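UDP-N-acetylglucosamine 3-dehydrogenase (Acidithiobacillus ferrooxidans, PDB 7BVJ) catalyses the NAD(+)-dependent oxidation of the glucosamine 3-position of UDP-N-acetylglucosamine to a ketone, a step toward the diamino sugar of some lipid A molecules. Local coordinates at residues F17-Y22 with D267-I273; G135-L140 with T169-T173; D179-V183 with A195-M199. All blocks are in the same frame, centred on the assembly; numbering follows the deposited sequence.

Interaction 1: F17-Y22 with D267-I273; sequences FHAQKY and DALAAEI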
ATOM      1  N   PHE A  17     -13.350   7.605   2.016  1.00 22.39           N
ATOM      2  CA  PHE A  17     -12.745   7.984   0.738  1.00 25.44           C
ATOM      3  C   PHE A  17     -12.939   6.894  -0.310  1.00 19.37           C
ATOM      4  O   PHE A  17     -13.241   7.189  -1.475  1.00 23.01           O
ATOM      5  CB  PHE A  17     -11.250   8.286   0.920  1.00 28.52           C
ATOM      6  CG  PHE A  17     -10.973   9.493   1.772  1.00 28.12           C
ATOM      7  CD1 PHE A  17     -10.234   9.384   2.929  1.00 31.28           C
ATOM      8  CD2 PHE A  17     -11.475  10.733   1.424  1.00 34.44           C
ATOM      9  CE1 PHE A  17      -9.991  10.496   3.726  1.00 40.55           C
ATOM     10  CE2 PHE A  17     -11.236  11.848   2.214  1.00 34.48           C
ATOM     11  CZ  PHE A  17     -10.498  11.728   3.368  1.00 34.70           C
ATOM     12  N   HIS A  18     -12.751   5.629   0.084  1.00 16.79           N
ATOM     13  CA  HIS A  18     -13.075   4.531  -0.827  1.00 17.63           C
ATOM     14  C   HIS A  18     -14.499   4.668  -1.352  1.00 21.09           C
ATOM     15  O   HIS A  18     -14.758   4.505  -2.556  1.00 19.07           O
ATOM     16  CB  HIS A  18     -12.936   3.182  -0.138  1.00 16.09           C
ATOM     17  CG  HIS A  18     -11.544   2.647  -0.080  1.00 23.22           C
ATOM     18  ND1 HIS A  18     -11.167   1.493  -0.727  1.00 24.45           N
ATOM     19  CD2 HIS A  18     -10.464   3.051   0.625  1.00 22.08           C
ATOM     20  CE1 HIS A  18      -9.911   1.219  -0.442  1.00 17.77           C
ATOM     21  NE2 HIS A  18      -9.460   2.154   0.372  1.00 24.67           N
ATOM     22  N   ALA A  19     -15.437   4.947  -0.440  1.00 15.60           N
ATOM     23  CA  ALA A  19     -16.848   5.047  -0.814  1.00 21.07           C
ATOM     24  C   ALA A  19     -17.094   6.202  -1.784  1.00 26.13           C
ATOM     25  O   ALA A  19     -17.868   6.063  -2.746  1.00 25.25           O
ATOM     26  CB  ALA A  19     -17.715   5.199   0.441  1.00 17.64           C
ATOM     27  N   GLN A  20     -16.441   7.349  -1.550  1.00 23.73           N
ATOM     28  CA  GLN A  20     -16.567   8.477  -2.476  1.00 25.46           C
ATOM     29  C   GLN A  20     -16.114   8.084  -3.877  1.00 26.66           C
ATOM     30  O   GLN A  20     -16.786   8.402  -4.872  1.00 27.97           O
ATOM     31  CB  GLN A  20     -15.760   9.684  -1.984  1.00 27.12           C
ATOM     32  CG  GLN A  20     -16.205  10.261  -0.638  1.00 28.43           C
ATOM     33  CD  GLN A  20     -15.380  11.458  -0.184  1.00 29.99           C
ATOM     34  OE1 GLN A  20     -14.314  11.749  -0.740  1.00 40.68           O
ATOM     35  NE2 GLN A  20     -15.873  12.164   0.829  1.00 28.15           N
ATOM     36  N   LYS A  21     -14.978   7.380  -3.974  1.00 25.79           N
ATOM     37  CA  LYS A  21     -14.484   6.973  -5.294  1.00 21.51           C
ATOM     38  C   LYS A  21     -15.477   6.046  -5.986  1.00 25.40           C
ATOM     39  O   LYS A  21     -15.823   6.238  -7.168  1.00 32.11           O
ATOM     40  CB  LYS A  21     -13.112   6.288  -5.178  1.00 28.95           C
ATOM     41  CG  LYS A  21     -12.031   7.078  -4.463  1.00 24.83           C
ATOM     42  CD  LYS A  21     -12.213   8.581  -4.645  1.00 30.86           C
ATOM     43  CE  LYS A  21     -10.893   9.310  -4.603  1.00 32.07           C
ATOM     44  NZ  LYS A  21     -10.634   9.916  -3.278  1.00 41.43           N
ATOM     45  N   TYR A  22     -15.943   5.018  -5.267  1.00 28.47           N
ATOM     46  CA  TYR A  22     -16.869   4.076  -5.888  1.00 23.95           C
ATOM     47  C   TYR A  22     -18.126   4.784  -6.363  1.00 24.88           C
ATOM     48  O   TYR A  22     -18.661   4.462  -7.431  1.00 30.11           O
ATOM     49  CB  TYR A  22     -17.238   2.956  -4.926  1.00 25.75           C
ATOM     50  CG  TYR A  22     -16.207   1.850  -4.757  1.00 22.74           C
ATOM     51  CD1 TYR A  22     -15.942   0.950  -5.783  1.00 21.81           C
ATOM     52  CD2 TYR A  22     -15.555   1.671  -3.546  1.00 22.44           C
ATOM     53  CE1 TYR A  22     -15.034  -0.081  -5.615  1.00 22.02           C
ATOM     54  CE2 TYR A  22     -14.636   0.655  -3.372  1.00 24.83           C
ATOM     55  CZ  TYR A  22     -14.381  -0.219  -4.407  1.00 20.45           C
ATOM     56  OH  TYR A  22     -13.464  -1.228  -4.236  1.00 20.82           O
ATOM     57  N   ASP A 267      -5.390  11.368  -8.660  1.00 34.03           N
ATOM     58  CA  ASP A 267      -6.017  10.727  -7.507  1.00 35.10           C
ATOM     59  C   ASP A 267      -5.538   9.282  -7.411  1.00 28.11           C
ATOM     60  O   ASP A 267      -5.900   8.450  -8.242  1.00 28.43           O
ATOM     61  CB  ASP A 267      -7.535  10.796  -7.657  1.00 32.05           C
ATOM     62  CG  ASP A 267      -8.265  10.658  -6.333  1.00 37.07           C
ATOM     63  OD1 ASP A 267      -7.855   9.838  -5.472  1.00 31.30           O
ATOM     64  OD2 ASP A 267      -9.266  11.383  -6.162  1.00 41.33           O
ATOM     65  N   ALA A 268      -4.719   8.974  -6.408  1.00 30.36           N
ATOM     66  CA  ALA A 268      -4.150   7.631  -6.321  1.00 30.01           C
ATOM     67  C   ALA A 268      -5.212   6.593  -5.961  1.00 28.87           C
ATOM     68  O   ALA A 268      -5.244   5.495  -6.533  1.00 31.84           O
ATOM     69  CB  ALA A 268      -3.006   7.617  -5.304  1.00 26.49           C
ATOM     70  N   LEU A 269      -6.091   6.915  -5.020  1.00 28.15           N
ATOM     71  CA  LEU A 269      -7.071   5.930  -4.581  1.00 26.62           C
ATOM     72  C   LEU A 269      -8.131   5.688  -5.656  1.00 23.45           C
ATOM     73  O   LEU A 269      -8.560   4.545  -5.873  1.00 22.11           O
ATOM     74  CB  LEU A 269      -7.691   6.391  -3.255  1.00 23.24           C
ATOM     75  CG  LEU A 269      -8.860   5.549  -2.735  1.00 23.76           C
ATOM     76  CD1 LEU A 269      -8.371   4.159  -2.388  1.00 21.93           C
ATOM     77  CD2 LEU A 269      -9.544   6.212  -1.553  1.00 19.96           C
ATOM     78  N   ALA A 270      -8.558   6.747  -6.350  1.00 24.58           N
ATOM     79  CA  ALA A 270      -9.398   6.562  -7.534  1.00 27.63           C
ATOM     80  C   ALA A 270      -8.717   5.668  -8.569  1.00 23.49           C
ATOM     81  O   ALA A 270      -9.364   4.813  -9.178  1.00 19.45           O
ATOM     82  CB  ALA A 270      -9.748   7.917  -8.161  1.00 30.73           C
ATOM     83  N   ALA A 271      -7.417   5.876  -8.800  1.00 25.56           N
ATOM     84  CA  ALA A 271      -6.681   5.054  -9.763  1.00 26.01           C
ATOM     85  C   ALA A 271      -6.684   3.590  -9.345  1.00 20.74           C
ATOM     86  O   ALA A 271      -6.918   2.689 -10.157  1.00 21.15           O
ATOM     87  CB  ALA A 271      -5.237   5.570  -9.880  1.00 22.62           C
ATOM     88  N   GLU A 272      -6.418   3.341  -8.068  1.00 19.72           N
ATOM     89  CA  GLU A 272      -6.359   1.983  -7.545  1.00 26.94           C
ATOM     90  C   GLU A 272      -7.735   1.309  -7.623  1.00 25.43           C
ATOM     91  O   GLU A 272      -7.852   0.124  -7.973  1.00 24.68           O
ATOM     92  CB  GLU A 272      -5.793   2.074  -6.116  1.00 24.06           C
ATOM     93  CG  GLU A 272      -5.887   0.901  -5.185  1.00 29.49           C
ATOM     94  CD  GLU A 272      -5.096   1.141  -3.870  1.00 30.87           C
ATOM     95  OE1 GLU A 272      -3.976   0.613  -3.691  1.00 26.80           O
ATOM     96  OE2 GLU A 272      -5.590   1.893  -3.015  1.00 29.53           O
ATOM     97  N   ILE A 273      -8.800   2.068  -7.388  1.00 22.18           N
ATOM     98  CA  ILE A 273     -10.122   1.457  -7.424  1.00 19.37           C
ATOM     99  C   ILE A 273     -10.544   1.192  -8.862  1.00 22.78           C
ATOM    100  O   ILE A 273     -11.105   0.127  -9.174  1.00 23.31           O
ATOM    101  CB  ILE A 273     -11.128   2.331  -6.652  1.00 15.74           C
ATOM    102  CG1 ILE A 273     -10.941   2.074  -5.154  1.00 20.33           C
ATOM    103  CG2 ILE A 273     -12.576   2.022  -7.080  1.00 17.78           C
ATOM    104  CD1 ILE A 273     -11.719   3.014  -4.246  1.00 20.51           C
TER

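Interaction 2: G135-L140 with T169-T173; sequences GAPRYL and TLLLT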
ATOM      1  N   GLY A 135      15.150  -1.734 -15.300  1.00 26.50           N
ATOM      2  CA  GLY A 135      15.603  -2.948 -14.655  1.00 28.77           C
ATOM      3  C   GLY A 135      15.557  -2.823 -13.142  1.00 25.30           C
ATOM      4  O   GLY A 135      15.193  -1.792 -12.569  1.00 23.89           O
ATOM      5  N   ALA A 136      15.929  -3.916 -12.490  1.00 20.93           N
ATOM      6  CA  ALA A 136      15.970  -3.949 -11.040  1.00 21.70           C
ATOM      7  C   ALA A 136      17.014  -2.970 -10.513  1.00 23.22           C
ATOM      8  O   ALA A 136      18.190  -3.049 -10.906  1.00 27.18           O
ATOM      9  CB  ALA A 136      16.289  -5.366 -10.550  1.00 24.42           C
ATOM     10  N   PRO A 137      16.642  -2.044  -9.630  1.00 27.21           N
ATOM     11  CA  PRO A 137      17.659  -1.211  -8.980  1.00 24.82           C
ATOM     12  C   PRO A 137      18.630  -2.069  -8.194  1.00 22.81           C
ATOM     13  O   PRO A 137      18.290  -3.159  -7.730  1.00 22.80           O
ATOM     14  CB  PRO A 137      16.846  -0.309  -8.046  1.00 23.29           C
ATOM     15  CG  PRO A 137      15.502  -0.964  -7.941  1.00 23.53           C
ATOM     16  CD  PRO A 137      15.278  -1.662  -9.227  1.00 21.29           C
ATOM     17  N   ARG A 138      19.846  -1.552  -8.040  1.00 20.38           N
ATOM     18  CA  ARG A 138      20.860  -2.224  -7.247  1.00 21.99           C
ATOM     19  C   ARG A 138      20.810  -1.801  -5.788  1.00 18.98           C
ATOM     20  O   ARG A 138      21.128  -2.610  -4.907  1.00 18.43           O
ATOM     21  CB  ARG A 138      22.255  -1.946  -7.817  1.00 23.53           C
ATOM     22  CG  ARG A 138      22.338  -2.040  -9.337  1.00 29.89           C
ATOM     23  CD  ARG A 138      21.928  -3.419  -9.808  1.00 32.73           C
ATOM     24  NE  ARG A 138      22.498  -3.768 -11.102  1.00 37.29           N
ATOM     25  CZ  ARG A 138      22.320  -4.948 -11.682  1.00 40.94           C
ATOM     26  NH1 ARG A 138      21.579  -5.872 -11.078  1.00 44.10           N
ATOM     27  NH2 ARG A 138      22.879  -5.207 -12.857  1.00 50.01           N
ATOM     28  N   TYR A 139      20.405  -0.560  -5.513  1.00 16.81           N
ATOM     29  CA  TYR A 139      20.274  -0.089  -4.136  1.00 20.37           C
ATOM     30  C   TYR A 139      19.061   0.827  -4.005  1.00 22.18           C
ATOM     31  O   TYR A 139      18.823   1.666  -4.876  1.00 22.02           O
ATOM     32  CB  TYR A 139      21.564   0.636  -3.718  1.00 23.70           C
ATOM     33  CG  TYR A 139      21.585   1.255  -2.334  1.00 23.17           C
ATOM     34  CD1 TYR A 139      21.401   0.487  -1.195  1.00 20.85           C
ATOM     35  CD2 TYR A 139      21.831   2.608  -2.175  1.00 24.80           C
ATOM     36  CE1 TYR A 139      21.423   1.062   0.066  1.00 22.42           C
ATOM     37  CE2 TYR A 139      21.861   3.186  -0.939  1.00 21.83           C
ATOM     38  CZ  TYR A 139      21.661   2.412   0.188  1.00 24.39           C
ATOM     39  OH  TYR A 139      21.711   3.015   1.431  1.00 19.43           O
ATOM     40  N   LEU A 140      18.281   0.666  -2.925  1.00 20.07           N
ATOM     41  CA  LEU A 140      17.195   1.598  -2.608  1.00 22.42           C
ATOM     42  C   LEU A 140      17.355   2.116  -1.176  1.00 23.17           C
ATOM     43  O   LEU A 140      17.628   1.346  -0.251  1.00 17.29           O
ATOM     44  CB  LEU A 140      15.795   0.969  -2.742  1.00 17.58           C
ATOM     45  CG  LEU A 140      15.381   0.079  -3.898  1.00 24.34           C
ATOM     46  CD1 LEU A 140      15.853  -1.338  -3.632  1.00 25.14           C
ATOM     47  CD2 LEU A 140      13.870   0.096  -4.059  1.00 19.18           C
ATOM     48  N   THR A 169      10.197  -1.961  -2.996  1.00 25.16           N
ATOM     49  CA  THR A 169      11.430  -2.713  -3.163  1.00 18.74           C
ATOM     50  C   THR A 169      11.169  -4.045  -3.850  1.00 24.68           C
ATOM     51  O   THR A 169      11.813  -4.390  -4.859  1.00 21.80           O
ATOM     52  CB  THR A 169      12.049  -2.941  -1.790  1.00 16.51           C
ATOM     53  OG1 THR A 169      12.478  -1.684  -1.225  1.00 17.24           O
ATOM     54  CG2 THR A 169      13.184  -3.936  -1.902  1.00 16.98           C
ATOM     55  N   LEU A 170      10.230  -4.824  -3.300  1.00 22.25           N
ATOM     56  CA  LEU A 170       9.976  -6.138  -3.886  1.00 29.12           C
ATOM     57  C   LEU A 170       9.483  -6.011  -5.323  1.00 25.01           C
ATOM     58  O   LEU A 170       9.807  -6.852  -6.165  1.00 27.26           O
ATOM     59  CB  LEU A 170       8.983  -6.931  -3.035  1.00 19.94           C
ATOM     60  CG  LEU A 170       9.511  -7.365  -1.656  1.00 25.96           C
ATOM     61  CD1 LEU A 170       8.378  -7.848  -0.775  1.00 24.07           C
ATOM     62  CD2 LEU A 170      10.587  -8.438  -1.754  1.00 17.79           C
ATOM     63  N   LEU A 171       8.731  -4.952  -5.630  1.00 26.29           N
ATOM     64  CA  LEU A 171       8.158  -4.810  -6.965  1.00 26.50           C
ATOM     65  C   LEU A 171       9.204  -4.363  -7.982  1.00 24.25           C
ATOM     66  O   LEU A 171       9.328  -4.954  -9.057  1.00 27.43           O
ATOM     67  CB  LEU A 171       6.994  -3.819  -6.937  1.00 30.70           C
ATOM     68  CG  LEU A 171       6.266  -3.594  -8.262  1.00 24.52           C
ATOM     69  CD1 LEU A 171       5.397  -4.781  -8.561  1.00 26.62           C
ATOM     70  CD2 LEU A 171       5.450  -2.327  -8.207  1.00 26.60           C
ATOM     71  N   LEU A 172       9.956  -3.318  -7.659  1.00 26.24           N
ATOM     72  CA  LEU A 172      10.973  -2.825  -8.575  1.00 27.35           C
ATOM     73  C   LEU A 172      12.058  -3.856  -8.815  1.00 23.84           C
ATOM     74  O   LEU A 172      12.599  -3.925  -9.925  1.00 27.93           O
ATOM     75  CB  LEU A 172      11.589  -1.536  -8.037  1.00 24.04           C
ATOM     76  CG  LEU A 172      10.560  -0.426  -7.862  1.00 24.21           C
ATOM     77  CD1 LEU A 172      11.231   0.842  -7.383  1.00 23.52           C
ATOM     78  CD2 LEU A 172       9.812  -0.190  -9.170  1.00 23.23           C
ATOM     79  N   THR A 173      12.385  -4.675  -7.809  1.00 19.74           N
ATOM     80  CA  THR A 173      13.429  -5.671  -8.016  1.00 21.91           C
ATOM     81  C   THR A 173      12.912  -6.991  -8.566  1.00 26.69           C
ATOM     82  O   THR A 173      13.631  -7.674  -9.308  1.00 18.83           O
ATOM     83  CB  THR A 173      14.178  -5.946  -6.711  1.00 29.08           C
ATOM     84  OG1 THR A 173      13.235  -6.335  -5.696  1.00 26.72           O
ATOM     85  CG2 THR A 173      14.975  -4.694  -6.269  1.00 21.16           C
TER

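Interaction 3: D179-V183 with A195-M199; sequences DVRAV and ATAWM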
ATOM      1  N   ASP A 179      18.253 -11.758   3.531  1.00 24.02           N
ATOM      2  CA  ASP A 179      18.713 -11.356   4.852  1.00 26.32           C
ATOM      3  C   ASP A 179      17.981 -10.086   5.226  1.00 26.17           C
ATOM      4  O   ASP A 179      17.844  -9.179   4.402  1.00 23.53           O
ATOM      5  CB  ASP A 179      20.227 -11.124   4.894  1.00 25.86           C
ATOM      6  CG  ASP A 179      20.728 -10.708   6.284  1.00 35.80           C
ATOM      7  OD1 ASP A 179      20.714  -9.494   6.621  1.00 30.62           O
ATOM      8  OD2 ASP A 179      21.154 -11.602   7.042  1.00 35.27           O
ATOM      9  N   VAL A 180      17.509 -10.027   6.465  1.00 24.11           N
ATOM     10  CA  VAL A 180      16.882  -8.830   7.001  1.00 24.10           C
ATOM     11  C   VAL A 180      17.526  -8.520   8.344  1.00 27.12           C
ATOM     12  O   VAL A 180      17.571  -9.381   9.230  1.00 25.88           O
ATOM     13  CB  VAL A 180      15.359  -8.981   7.147  1.00 27.65           C
ATOM     14  CG1 VAL A 180      15.022 -10.249   7.858  1.00 34.49           C
ATOM     15  CG2 VAL A 180      14.789  -7.809   7.910  1.00 26.23           C
ATOM     16  N   ARG A 181      18.052  -7.314   8.480  1.00 22.96           N
ATOM     17  CA  ARG A 181      18.532  -6.821   9.752  1.00 20.29           C
ATOM     18  C   ARG A 181      17.833  -5.505   9.992  1.00 19.67           C
ATOM     19  O   ARG A 181      17.416  -4.845   9.042  1.00 19.05           O
ATOM     20  CB  ARG A 181      20.047  -6.630   9.769  1.00 24.42           C
ATOM     21  CG  ARG A 181      20.811  -7.893   9.504  1.00 31.06           C
ATOM     22  CD  ARG A 181      22.243  -7.599   9.097  1.00 34.16           C
ATOM     23  NE  ARG A 181      23.187  -8.165  10.055  1.00 46.82           N
ATOM     24  CZ  ARG A 181      23.460  -9.463  10.147  1.00 46.89           C
ATOM     25  NH1 ARG A 181      22.859 -10.328   9.334  1.00 44.62           N
ATOM     26  NH2 ARG A 181      24.337  -9.895  11.048  1.00 49.52           N
ATOM     27  N   ALA A 182      17.686  -5.134  11.261  1.00 20.50           N
ATOM     28  CA  ALA A 182      16.920  -3.937  11.573  1.00 19.33           C
ATOM     29  C   ALA A 182      17.317  -3.421  12.948  1.00 29.47           C
ATOM     30  O   ALA A 182      17.881  -4.146  13.776  1.00 25.81           O
ATOM     31  CB  ALA A 182      15.410  -4.209  11.510  1.00 22.84           C
ATOM     32  N   VAL A 183      17.026  -2.136  13.162  1.00 24.64           N
ATOM     33  CA  VAL A 183      17.147  -1.486  14.458  1.00 24.78           C
ATOM     34  C   VAL A 183      15.859  -0.724  14.715  1.00 27.87           C
ATOM     35  O   VAL A 183      15.135  -0.342  13.787  1.00 26.47           O
ATOM     36  CB  VAL A 183      18.349  -0.527  14.540  1.00 22.63           C
ATOM     37  CG1 VAL A 183      19.627  -1.269  14.262  1.00 27.37           C
ATOM     38  CG2 VAL A 183      18.166   0.644  13.553  1.00 19.21           C
ATOM     39  N   ALA A 195      12.107   2.919  13.085  1.00 23.01           N
ATOM     40  CA  ALA A 195      12.836   1.708  12.765  1.00 24.18           C
ATOM     41  C   ALA A 195      13.568   1.915  11.450  1.00 24.07           C
ATOM     42  O   ALA A 195      13.225   2.785  10.648  1.00 17.31           O
ATOM     43  CB  ALA A 195      11.918   0.482  12.693  1.00 18.53           C
ATOM     44  N   THR A 196      14.617   1.127  11.267  1.00 21.87           N
ATOM     45  CA  THR A 196      15.371   1.143  10.028  1.00 17.65           C
ATOM     46  C   THR A 196      15.780  -0.285   9.741  1.00 21.53           C
ATOM     47  O   THR A 196      16.299  -0.977  10.627  1.00 14.87           O
ATOM     48  CB  THR A 196      16.580   2.072  10.117  1.00 18.93           C
ATOM     49  OG1 THR A 196      16.107   3.414  10.286  1.00 24.96           O
ATOM     50  CG2 THR A 196      17.430   1.998   8.840  1.00 21.40           C
ATOM     51  N   ALA A 197      15.472  -0.735   8.527  1.00 17.34           N
ATOM     52  CA  ALA A 197      15.792  -2.077   8.084  1.00 18.67           C
ATOM     53  C   ALA A 197      16.803  -2.024   6.949  1.00 23.10           C
ATOM     54  O   ALA A 197      16.825  -1.077   6.153  1.00 20.91           O
ATOM     55  CB  ALA A 197      14.543  -2.833   7.627  1.00 18.07           C
ATOM     56  N   TRP A 198      17.616  -3.076   6.887  1.00 20.46           N
ATOM     57  CA  TRP A 198      18.674  -3.282   5.909  1.00 19.71           C
ATOM     58  C   TRP A 198      18.449  -4.686   5.365  1.00 24.02           C
ATOM     59  O   TRP A 198      18.672  -5.682   6.073  1.00 21.06           O
ATOM     60  CB  TRP A 198      20.049  -3.131   6.568  1.00 19.39           C
ATOM     61  CG  TRP A 198      21.205  -3.334   5.663  1.00 22.89           C
ATOM     62  CD1 TRP A 198      21.720  -4.528   5.246  1.00 20.07           C
ATOM     63  CD2 TRP A 198      22.002  -2.316   5.051  1.00 19.90           C
ATOM     64  NE1 TRP A 198      22.780  -4.316   4.424  1.00 19.59           N
ATOM     65  CE2 TRP A 198      22.985  -2.965   4.292  1.00 21.53           C
ATOM     66  CE3 TRP A 198      21.984  -0.915   5.086  1.00 19.92           C
ATOM     67  CZ2 TRP A 198      23.950  -2.265   3.558  1.00 20.58           C
ATOM     68  CZ3 TRP A 198      22.938  -0.220   4.356  1.00 25.44           C
ATOM     69  CH2 TRP A 198      23.914  -0.900   3.604  1.00 17.09           C
ATOM     70  N   MET A 199      17.937  -4.749   4.143  1.00 23.03           N
ATOM     71  CA  MET A 199      17.404  -5.957   3.535  1.00 22.55           C
ATOM     72  C   MET A 199      18.262  -6.305   2.329  1.00 18.31           C
ATOM     73  O   MET A 199      18.487  -5.459   1.462  1.00 19.13           O
ATOM     74  CB  MET A 199      15.939  -5.747   3.109  1.00 19.79           C
ATOM     75  CG  MET A 199      15.232  -6.984   2.565  1.00 23.45           C
ATOM     76  SD  MET A 199      13.429  -6.794   2.294  1.00 30.69           S
ATOM     77  CE  MET A 199      12.743  -7.495   3.793  1.00 31.16           C
TER
HETATM   78  O   HOH W   1      20.584  -7.659   4.893  1.00 27.64           O

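Interaction 1: F17-Y22 with D267-I273
F17 opens the contact by setting its CB against L269 CD2 (3.7 Å), where helix 13-25, the first helix of the NAD-binding Rossmann fold, is crossed at -62° by the start of helix 268-282. The two segment axes pass 9.5 Å apart, and the ring of F17 leads away from the crossing to meet H13, an NAD-binding residue, edge to face. H18 follows with its imidazole standing across L269: CD1 lies over one ring face, 3.8 Å from the ring centroid, a CH-pi contact. Both ring nitrogens are satisfied beyond the contact, ND1 by S65 and NE2 by E90, which fixes the rotation of the ring under the methyl. K21 runs along the partner helix. Its CB touches I273 CD1 and its CG rides against L269 CG, before a bend at chi2 (-31°) turns the chain toward the N-terminal end of the second helix. There NZ forms a long salt bridge with D267 OD2 (3.5 Å), although K21 CE lies closer to that oxygen. The same carboxylate is the N-cap of helix 268-282: OD1 takes the amide of A270 from above the carboxylate plane, 64° out of it, in a nearly straight bond. Y22 closes the segment, its hydroxyl hydrogen-bonded to S65 and its ring lying across the I273 side chain. I273 spreads two branches: CD1 packs on K21 CB at 3.7 Å and also nears the H18 and Y22 rings, while CG2 lies over the Y22 ring near its rim, 3.6 Å from Y22 CE1.

Interaction 2: G135-L140 with T169-T173
In the C-terminal domain of this Gfo/Idh/MocA enzyme, the last turn of helix 157-173 packs on the loop leading into strand 139-147 of the mixed sheet, A136 and P137 meeting L172 and T173. No hydrogen bond joins the segments. The L172 carbonyl O instead receives the CA-H of A136 (CA to O 3.6 Å), while P137 sets CD against L172 CB at 3.9 Å, its ring at about a right angle to the leucine side chain. T173 turns OG1 back into its own helix, with chi1 at 55°, and bonds T169 O at 2.6 Å. The T173 amide reaches that oxygen from the other face of its carbonyl plane, so two donors grip one acceptor. This torsion turns CG2 to the loop, where it packs against P137 O and CG. A valine at T173 would probably cost T169 O its hydroxyl donor, leaving the backbone amide to hold the last turn less firmly. Farther along, L140 points toward the helix and crosses T169 at a slant. The T169 hydroxyl is engaged with D165 O, and L140 CD2 packs against that same OG1 at 3.6 Å.

Interaction 3: D179-V183 with A195-M199
R181 and W198 face each other as an antiparallel hydrogen-bonded pair and trade two backbone bonds: R181 N donates to W198 O at 3.0 Å, and W198 N to R181 O at 2.8 Å. V183 and T196 repeat the exchange two residues on, V183 N giving to T196 O at 2.9 Å and T196 N to V183 O at 3.0 Å. These four bonds join the segments within the hairpin of strands 177-185 and 194-201, at one edge of the mixed sheet, and D179 continues the ladder with T200. Carbonyl oxygens also collect CA-H contacts, such as A182 CA to T196 O at 3.2 Å. Water 1 lies near both W198 O and D179 OD1 and may link them, though which of them it serves is doubtful. The other carboxylate oxygen, D179 OD2, forms a salt bridge with R181 NH1 (3.1 Å), although the hydrogen bond within it is weak; the carboxylate carbon lies in plane at the guanidinium edge. On the face carrying V180, A182, A197 and M199, the non-hydrogen-bonded pair A182 and A197 puts their CB atoms 4.2 Å apart, and helices 157-173 and 290-312 cover this side. V183 and T196 lie side by side on the other face, with R181 and W198. A195, A197 and M199 pair their backbones with strand 206-215, so strand 194-201 is bonded along both edges. The pairing therefore depends little on side-chain identity; the D179-R181 salt bridge adds a polar fringe at one end.

Interactions 2 and 3 belong to the same mixed sheet: helix 157-173 of interaction 2 lies on the face that carries A197 and M199 of interaction 3, and strand 177-185 follows it in the chain. Their centres are 16 Å apart, their nearest atoms about 5 Å. Interaction 1 sits across the centre of the chain, its centre 27 Å from that of interaction 2 and 32 Å from that of interaction 3. It closes a long loop inside which both others are nested. It lies near the cofactor, the F17 side chain about 7 Å from NAD, while the side chains of L140 (interaction 2) and W198 (interaction 3) are each about 12 Å from the bound disulfonic acid.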